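Local coordinates for carbohydrate-binding protein (Flavonifractor plautii, PDB 6N1B) that removes the acetyl group from N-acetylgalactosamine of the A blood antigen, probably as the first step in converting A to universal O type blood, at residues A[221-226]-A[269-274]; A[256-261]-A[286-291]; A[198-203]-A[225-230]. One frame throughout, in Å; residues are numbered along the deposited sequence.

Contact 1: residues A[221-226]-A[269-274]; sequences WANNTG and APWHQD. With CA (calcium ion), chain C; CA (calcium ion), chain D; GLA (alpha-D-galactopyranose), chain B.
N223 grips the corner between P270 and W271 with its side-chain amide. ND2 of N223 donates to O of W271 at 2.9 Å (N-H...O 145°) and makes a weak bond to O of P270 at 3.0 Å. The extended chi1 of N223 (-178°) carries the amide to these carbonyls of the corner at 270-271. O of W271 takes a second donor, ND1 of H272 at 2.7 Å; the two reach it from opposite faces of the carbonyl plane. That bond lies in the imidazole plane, fixes the ring's rotation and turns NE2 of H272 to a calcium ion at 2.1 Å, a site completed by D120 and waters.

Van der Waals contacts flank the amide. CG of P270 lies 3.5 Å from OD1 of N223, the two side chains crossing near a right angle; the apolar contact is that of CG2 of T225, packed obliquely on CZ3 of W271. The bent Q273 side chain brings NE2 beside CA of A222, but this amide donates to O of S206.

The indole edge of W271 meets the galactose, CH2 to O5 of GLA at 3.6 Å, while its NE1 bonds Y335. D274 binds a second calcium ion with D56 and D122. W271 and H272 together face Q289 as a classic beta bulge, and here that bulge places one residue in the glycan pocket and the next on the metal.

Contact 2: residues A[256-261]-A[286-291]; sequences NGFLGL and CISQCF
This contact belongs to the link between two blades: the loop joining strand 253-254, the outermost of one four-stranded sheet, to strand 269-278, the first of the next, lays F258 and L259 over one face of strand 283-291. C286, S288 and C290 alternate along the strand and all present their side chains to the loop, while I287, Q289 and F291 point to the other face.

A chi1 of -171° swings the F258 ring over to the start of this row, where CZ comes to 3.6 Å from SG of C286. The sulfur lies 4.7 Å from the ring centroid and 68° off the normal, an oblique sulfur-aromatic contact. CE2 of F258 stands 3.8 Å from OG of S288. W312 meets F258 edge-to-face and also touches C286, extending this cluster.

L259 takes the rest of the row with its two methyl branches. CD1 wedges between S288 and C290, two residues apart on the same face, 3.6 Å from OG of S288 and 3.6 Å from CB of C290. CD2 lies 3.9 Å from CB of S288. The serine side chain is thus flanked by the phenyl ring and the leucine methyls.

No hydrogen bond joins the two segments; backbone polar atoms of the loop are held by other partners, O of F258 by T304, O of L259 by Q267 and N of G260 by Q314. A loop from the outermost strand of one blade, packed on the second strand of the next, forms the blade-to-blade connection of a beta-propeller.

Contact 3: residues A[198-203]-A[225-230]; sequences SPDRYD and TGDVGY. With GLA (alpha-D-galactopyranose), chain B; GAL (beta-D-galactopyranose), chain E.
T225 first pins the backbone of Y202: its N and OG1 both donate to O of Y202, at 3.0 and 2.7 Å, from the same face of that carbonyl, the hydroxyl placed between backbone N and carbonyl carbon (chi1 84°). G226 returns a bond, its O accepting from N of Y202 at 3.0 Å, nearly along the C=O axis.

D227 carries the salt bridge. Its OD1 takes N of R201 on the anti side and, from above the carboxylate plane, NE of R201, each at 2.9 Å; the NE bond is almost straight (170°) and lies in the guanidinium plane. A weak bond from NH2 to OD2 completes the grip, and NH1 goes to O of D141. OD1 of D200 lies 4.3 Å from OD1 of D227, a repulsion that the arginine on D227 probably eases.

N of V228 lies at the edge of the Y202 ring, and CD2 of Y202 is 3.6 Å from C of V228. That ring is sandwiched: CB of R201 covers one face, C6 of GLA the opposite one, and its OH bonds D141. Y230 donates its N to O6 of GLA at 2.9 Å, while C6 of GAL sits over one ring face.

Loop 198-203 crosses from strand 193-198 to strand 207-212 of the next sheet, where 225-230 links strands 217-224 and 237-243; their contact ties the crossing to that sheet at the glycan pocket.

In the fold
From the N terminus, the chain leaves strand 193-198, the last of one beta-propeller blade, and enters the next at strand 207-212. Contact 3 closes the span over the first hairpin of that blade, tying its entry loop to the loop before strand 237-243. Contact 1 starts where contact 3 ends, the two sharing T225 and G226, and links two blades, joining strand 217-224 to strand 269-278 of the following one. Contact 2 crosses contact 1: loop 256-261 lies within the span of contact 1, and strand 283-291 beyond it pairs with strand 269-278. Contacts 1 and 3 both touch the bound galactose, whereas contact 2 lies away from the sugar, about 19 Å from contact 3 between centres.

Contact 1: residues A[221-226]-A[269-274]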
# COMPACT_ATOMS: atom_id res chain seq x y z
N TRP A 221 2.43 -10.20 -4.48
CA TRP A 221 1.78 -9.85 -5.73
C TRP A 221 2.22 -8.46 -6.17
O TRP A 221 2.43 -7.57 -5.34
CB TRP A 221 0.27 -9.81 -5.59
CG TRP A 221 -0.38 -11.13 -5.22
CD1 TRP A 221 -0.99 -12.03 -6.06
CD2 TRP A 221 -0.58 -11.68 -3.88
NE1 TRP A 221 -1.49 -13.07 -5.36
CE2 TRP A 221 -1.27 -12.90 -4.02
CE3 TRP A 221 -0.18 -11.31 -2.63
CZ2 TRP A 221 -1.62 -13.69 -2.94
CZ3 TRP A 221 -0.51 -12.10 -1.55
CH2 TRP A 221 -1.21 -13.27 -1.69
N ALA A 222 2.45 -8.29 -7.46
CA ALA A 222 2.88 -7.02 -7.99
C ALA A 222 2.27 -6.82 -9.38
O ALA A 222 1.89 -7.80 -10.03
CB ALA A 222 4.42 -6.90 -8.03
N ASN A 223 2.18 -5.56 -9.83
CA ASN A 223 1.62 -5.26 -11.16
C ASN A 223 2.75 -5.05 -12.16
O ASN A 223 3.66 -4.23 -11.98
CB ASN A 223 0.72 -4.04 -11.07
CG ASN A 223 0.06 -3.70 -12.34
OD1 ASN A 223 -0.17 -4.60 -13.19
ND2 ASN A 223 -0.32 -2.45 -12.51
N ASN A 224 2.69 -5.85 -13.25
CA ASN A 224 3.69 -5.80 -14.34
C ASN A 224 3.23 -4.80 -15.41
O ASN A 224 2.23 -5.12 -16.13
CB ASN A 224 3.88 -7.17 -14.89
CG ASN A 224 5.04 -7.26 -15.84
OD1 ASN A 224 5.23 -6.27 -16.64
ND2 ASN A 224 5.79 -8.33 -15.83
N THR A 225 3.85 -3.63 -15.43
CA THR A 225 3.58 -2.61 -16.47
C THR A 225 4.79 -2.52 -17.38
O THR A 225 4.99 -1.51 -18.10
CB THR A 225 3.12 -1.31 -15.83
OG1 THR A 225 4.21 -0.49 -15.39
CG2 THR A 225 2.16 -1.51 -14.73
N GLY A 226 5.57 -3.57 -17.42
CA GLY A 226 6.74 -3.64 -18.29
C GLY A 226 7.76 -2.56 -18.01
O GLY A 226 8.01 -2.20 -16.86
N ALA A 269 -8.41 -3.17 -15.58
CA ALA A 269 -7.00 -3.47 -15.53
C ALA A 269 -6.39 -2.97 -14.22
O ALA A 269 -6.84 -1.95 -13.68
CB ALA A 269 -6.26 -2.80 -16.69
N PRO A 270 -5.37 -3.66 -13.72
CA PRO A 270 -4.80 -3.30 -12.45
C PRO A 270 -3.86 -2.10 -12.58
O PRO A 270 -3.11 -1.94 -13.53
CB PRO A 270 -3.99 -4.53 -12.03
CG PRO A 270 -3.60 -5.16 -13.39
CD PRO A 270 -4.80 -4.88 -14.26
N TRP A 271 -3.81 -1.31 -11.48
CA TRP A 271 -2.71 -0.37 -11.25
C TRP A 271 -1.93 -0.69 -10.01
O TRP A 271 -0.71 -0.98 -10.05
CB TRP A 271 -3.16 1.15 -11.23
CG TRP A 271 -2.00 2.09 -10.99
CD1 TRP A 271 -1.84 2.94 -9.89
CD2 TRP A 271 -0.79 2.20 -11.77
NE1 TRP A 271 -0.68 3.60 -10.01
CE2 TRP A 271 0.00 3.20 -11.15
CE3 TRP A 271 -0.36 1.66 -13.00
CZ2 TRP A 271 1.22 3.59 -11.60
CZ3 TRP A 271 0.88 2.07 -13.47
CH2 TRP A 271 1.68 3.01 -12.81
N HIS A 272 -2.57 -0.66 -8.83
CA HIS A 272 -1.93 -0.86 -7.54
C HIS A 272 -2.89 -1.72 -6.71
O HIS A 272 -4.10 -1.78 -6.98
CB HIS A 272 -1.60 0.46 -6.83
CG HIS A 272 -0.38 1.16 -7.22
ND1 HIS A 272 0.33 0.93 -8.37
CD2 HIS A 272 0.30 2.14 -6.55
CE1 HIS A 272 1.41 1.72 -8.38
NE2 HIS A 272 1.44 2.46 -7.29
N GLN A 273 -2.38 -2.40 -5.67
CA GLN A 273 -3.23 -3.36 -4.92
C GLN A 273 -2.64 -3.67 -3.55
O GLN A 273 -1.45 -3.51 -3.32
CB GLN A 273 -3.39 -4.67 -5.70
CG GLN A 273 -2.07 -5.37 -6.05
CD GLN A 273 -1.33 -4.80 -7.26
OE1 GLN A 273 -1.97 -4.44 -8.29
NE2 GLN A 273 0.03 -4.73 -7.17
N ASP A 274 -3.56 -4.14 -2.68
CA ASP A 274 -3.21 -4.66 -1.33
C ASP A 274 -4.01 -5.96 -1.21
O ASP A 274 -5.19 -6.03 -1.51
CB ASP A 274 -3.62 -3.67 -0.23
CG ASP A 274 -3.18 -4.10 1.16
OD1 ASP A 274 -2.02 -4.62 1.28
OD2 ASP A 274 -3.92 -3.86 2.13
CA CA C . 2.99 3.79 -6.86
CA CA D . -0.43 -4.83 3.09
C1 GLA B . 3.65 6.75 -11.40
C2 GLA B . 4.07 6.05 -10.06
C3 GLA B . 5.59 5.80 -10.07
C4 GLA B . 6.04 5.00 -11.35
C5 GLA B . 5.44 5.66 -12.63
C6 GLA B . 5.54 4.78 -13.81
O2 GLA B . 3.73 7.00 -8.98
O3 GLA B . 6.08 5.11 -8.68
O4 GLA B . 5.58 3.72 -11.16
O5 GLA B . 3.96 5.84 -12.51
O6 GLA B . 5.06 5.43 -15.07
O HOH W 1 -2.54 -4.82 4.11
O HOH W 2 2.44 5.36 -7.97
O HOH W 3 2.04 4.56 -5.08
O HOH W 4 4.40 5.41 -6.74
O HOH W 5 4.09 2.92 -8.48

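Contact 2: residues A[256-261]-A[286-291]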
# COMPACT_ATOMS: atom_id res chain seq x y z
N ASN A 256 -4.66 -15.46 -12.25
CA ASN A 256 -5.78 -15.61 -13.18
C ASN A 256 -7.02 -14.93 -12.66
O ASN A 256 -7.25 -14.95 -11.43
CB ASN A 256 -6.13 -17.10 -13.41
CG ASN A 256 -4.94 -17.85 -13.95
OD1 ASN A 256 -4.51 -18.94 -13.35
ND2 ASN A 256 -4.35 -17.38 -15.02
N GLY A 257 -7.80 -14.31 -13.53
CA GLY A 257 -9.10 -13.81 -13.12
C GLY A 257 -9.01 -12.59 -12.19
O GLY A 257 -10.05 -12.37 -11.53
N PHE A 258 -7.92 -11.87 -12.14
CA PHE A 258 -7.73 -10.85 -11.10
C PHE A 258 -8.84 -9.86 -11.07
O PHE A 258 -9.39 -9.58 -9.95
CB PHE A 258 -6.36 -10.21 -11.30
CG PHE A 258 -5.95 -9.29 -10.18
CD1 PHE A 258 -5.73 -9.80 -8.92
CD2 PHE A 258 -5.87 -7.91 -10.38
CE1 PHE A 258 -5.34 -8.99 -7.86
CE2 PHE A 258 -5.49 -7.10 -9.31
CZ PHE A 258 -5.22 -7.61 -8.09
N LEU A 259 -9.22 -9.32 -12.21
CA LEU A 259 -10.30 -8.37 -12.31
C LEU A 259 -11.27 -8.77 -13.43
O LEU A 259 -10.85 -9.52 -14.34
CB LEU A 259 -9.82 -6.96 -12.59
CG LEU A 259 -9.02 -6.33 -11.44
CD1 LEU A 259 -8.12 -5.18 -11.99
CD2 LEU A 259 -9.95 -5.80 -10.33
N GLY A 260 -12.47 -8.30 -13.37
CA GLY A 260 -13.51 -8.62 -14.30
C GLY A 260 -14.06 -7.39 -15.01
O GLY A 260 -13.33 -6.45 -15.31
N LEU A 261 -15.37 -7.52 -15.30
CA LEU A 261 -16.06 -6.45 -16.01
C LEU A 261 -16.68 -5.44 -15.03
O LEU A 261 -17.16 -5.83 -13.96
CB LEU A 261 -17.10 -7.06 -16.89
CG LEU A 261 -16.65 -8.19 -17.89
CD1 LEU A 261 -17.78 -8.58 -18.84
CD2 LEU A 261 -15.39 -7.86 -18.62
N CYS A 286 -8.57 -8.93 -1.92
CA CYS A 286 -7.71 -7.87 -2.47
C CYS A 286 -8.59 -6.65 -2.83
O CYS A 286 -9.66 -6.76 -3.40
CB CYS A 286 -7.03 -8.43 -3.75
SG CYS A 286 -6.10 -7.14 -4.66
N ILE A 287 -8.01 -5.50 -2.43
CA ILE A 287 -8.54 -4.23 -2.91
C ILE A 287 -7.59 -3.76 -3.99
O ILE A 287 -6.41 -3.49 -3.75
CB ILE A 287 -8.65 -3.20 -1.71
CG1 ILE A 287 -9.71 -3.62 -0.78
CG2 ILE A 287 -8.94 -1.85 -2.29
CD1 ILE A 287 -9.96 -2.66 0.37
N SER A 288 -8.15 -3.64 -5.19
CA SER A 288 -7.41 -3.24 -6.41
C SER A 288 -7.79 -1.81 -6.84
O SER A 288 -8.98 -1.56 -7.08
CB SER A 288 -7.76 -4.23 -7.55
OG SER A 288 -7.26 -3.77 -8.77
N GLN A 289 -6.80 -0.95 -6.92
CA GLN A 289 -6.98 0.33 -7.61
C GLN A 289 -6.81 0.02 -9.09
O GLN A 289 -5.74 -0.46 -9.52
CB GLN A 289 -5.87 1.31 -7.15
CG GLN A 289 -5.93 2.61 -7.92
CD GLN A 289 -4.67 3.44 -7.83
OE1 GLN A 289 -3.72 3.07 -7.12
NE2 GLN A 289 -4.61 4.54 -8.65
N CYS A 290 -7.89 0.23 -9.86
CA CYS A 290 -8.02 -0.28 -11.22
C CYS A 290 -8.72 0.68 -12.11
O CYS A 290 -9.26 1.72 -11.63
CB CYS A 290 -8.63 -1.69 -11.21
SG CYS A 290 -10.29 -1.72 -10.48
N PHE A 291 -8.85 0.37 -13.39
CA PHE A 291 -9.35 1.32 -14.38
C PHE A 291 -9.82 0.60 -15.62
O PHE A 291 -9.23 -0.46 -15.99
CB PHE A 291 -8.30 2.39 -14.69
CG PHE A 291 -7.02 1.81 -15.22
CD1 PHE A 291 -6.03 1.35 -14.36
CD2 PHE A 291 -6.85 1.68 -16.60
CE1 PHE A 291 -4.88 0.78 -14.87
CE2 PHE A 291 -5.68 1.14 -17.09
CZ PHE A 291 -4.73 0.64 -16.23

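Contact 3: residues A[198-203]-A[225-230]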
# COMPACT_ATOMS: atom_id res chain seq x y z
N SER A 198 14.87 -6.24 -11.27
CA SER A 198 14.49 -6.45 -12.67
C SER A 198 15.17 -5.44 -13.51
O SER A 198 15.32 -4.30 -13.17
CB SER A 198 12.95 -6.23 -12.83
OG SER A 198 12.63 -6.31 -14.22
N PRO A 199 15.52 -5.83 -14.78
CA PRO A 199 16.11 -4.87 -15.67
C PRO A 199 15.10 -3.86 -16.27
O PRO A 199 15.53 -2.83 -16.80
CB PRO A 199 16.67 -5.72 -16.79
CG PRO A 199 15.83 -6.92 -16.84
CD PRO A 199 15.49 -7.20 -15.35
N ASP A 200 13.81 -4.16 -16.18
CA ASP A 200 12.77 -3.21 -16.65
C ASP A 200 12.43 -2.30 -15.49
O ASP A 200 12.60 -2.68 -14.30
CB ASP A 200 11.55 -4.00 -17.19
CG ASP A 200 11.83 -4.56 -18.60
OD1 ASP A 200 12.70 -4.01 -19.30
OD2 ASP A 200 11.31 -5.54 -18.91
N ARG A 201 11.90 -1.16 -15.81
CA ARG A 201 11.68 -0.13 -14.72
C ARG A 201 10.39 -0.30 -13.95
O ARG A 201 10.38 0.03 -12.76
CB ARG A 201 11.61 1.26 -15.34
CG ARG A 201 13.00 1.74 -15.82
CD ARG A 201 12.93 3.10 -16.55
NE ARG A 201 12.27 2.87 -17.87
CZ ARG A 201 11.87 3.84 -18.67
NH1 ARG A 201 12.14 5.10 -18.39
NH2 ARG A 201 11.29 3.50 -19.82
N TYR A 202 9.31 -0.90 -14.52
CA TYR A 202 7.98 -0.75 -14.00
C TYR A 202 7.21 -2.03 -14.00
O TYR A 202 5.97 -2.08 -14.08
CB TYR A 202 7.21 0.37 -14.73
CG TYR A 202 7.99 1.69 -14.74
CD1 TYR A 202 8.40 2.33 -13.54
CD2 TYR A 202 8.23 2.34 -15.91
CE1 TYR A 202 9.09 3.48 -13.56
CE2 TYR A 202 8.96 3.51 -15.92
CZ TYR A 202 9.42 4.10 -14.79
OH TYR A 202 10.17 5.24 -14.84
N ASP A 203 7.91 -3.16 -13.77
CA ASP A 203 7.24 -4.47 -13.87
C ASP A 203 6.99 -5.15 -12.56
O ASP A 203 6.54 -6.28 -12.58
CB ASP A 203 7.97 -5.40 -14.84
CG ASP A 203 9.31 -5.95 -14.42
OD1 ASP A 203 9.73 -5.76 -13.24
OD2 ASP A 203 9.99 -6.64 -15.23
N THR A 225 3.85 -3.63 -15.43
CA THR A 225 3.58 -2.61 -16.47
C THR A 225 4.79 -2.52 -17.38
O THR A 225 4.99 -1.51 -18.10
CB THR A 225 3.12 -1.31 -15.83
OG1 THR A 225 4.21 -0.49 -15.39
CG2 THR A 225 2.16 -1.51 -14.73
N GLY A 226 5.57 -3.57 -17.42
CA GLY A 226 6.74 -3.64 -18.29
C GLY A 226 7.76 -2.56 -18.01
O GLY A 226 8.01 -2.20 -16.86
N ASP A 227 8.29 -2.00 -19.10
CA ASP A 227 9.17 -0.86 -19.03
C ASP A 227 8.41 0.46 -19.35
O ASP A 227 9.05 1.47 -19.67
CB ASP A 227 10.37 -1.00 -19.96
CG ASP A 227 11.52 -0.04 -19.62
OD1 ASP A 227 11.84 0.06 -18.40
OD2 ASP A 227 12.14 0.45 -20.58
N VAL A 228 7.08 0.42 -19.20
CA VAL A 228 6.27 1.57 -19.66
C VAL A 228 5.65 2.35 -18.48
O VAL A 228 5.72 3.58 -18.49
CB VAL A 228 5.15 1.04 -20.62
CG1 VAL A 228 4.19 2.19 -21.00
CG2 VAL A 228 5.76 0.38 -21.86
N GLY A 229 4.96 1.68 -17.56
CA GLY A 229 4.47 2.40 -16.41
C GLY A 229 3.01 2.84 -16.56
O GLY A 229 2.16 2.08 -17.00
N TYR A 230 2.78 4.11 -16.19
CA TYR A 230 1.40 4.65 -16.03
C TYR A 230 0.52 4.53 -17.30
O TYR A 230 -0.66 4.30 -17.22
CB TYR A 230 1.47 6.12 -15.54
CG TYR A 230 0.22 6.66 -14.95
CD1 TYR A 230 -0.13 6.39 -13.64
CD2 TYR A 230 -0.68 7.42 -15.68
CE1 TYR A 230 -1.27 6.90 -13.04
CE2 TYR A 230 -1.78 7.98 -15.11
CZ TYR A 230 -2.09 7.72 -13.77
OH TYR A 230 -3.30 8.25 -13.21
C1 GLA B . 3.65 6.75 -11.40
C2 GLA B . 4.07 6.05 -10.06
C3 GLA B . 5.59 5.80 -10.07
C4 GLA B . 6.04 5.00 -11.35
C5 GLA B . 5.44 5.66 -12.63
C6 GLA B . 5.54 4.78 -13.81
O2 GLA B . 3.73 7.00 -8.98
O3 GLA B . 6.08 5.11 -8.68
O4 GLA B . 5.58 3.72 -11.16
O5 GLA B . 3.96 5.84 -12.51
O6 GLA B . 5.06 5.43 -15.07
C1 GAL E . 4.52 10.64 -14.32
C2 GAL E . 4.84 9.91 -13.02
C3 GAL E . 3.91 8.70 -12.91
C4 GAL E . 2.43 9.01 -13.00
C5 GAL E . 2.29 9.84 -14.26
C6 GAL E . 0.87 10.39 -14.25
O1 GAL E . 5.36 11.77 -14.43
O2 GAL E . 6.23 9.43 -13.07
O3 GAL E . 4.30 8.01 -11.61
O4 GAL E . 2.14 9.76 -11.80
O5 GAL E . 3.14 11.00 -14.19
O6 GAL E . 0.64 10.95 -15.53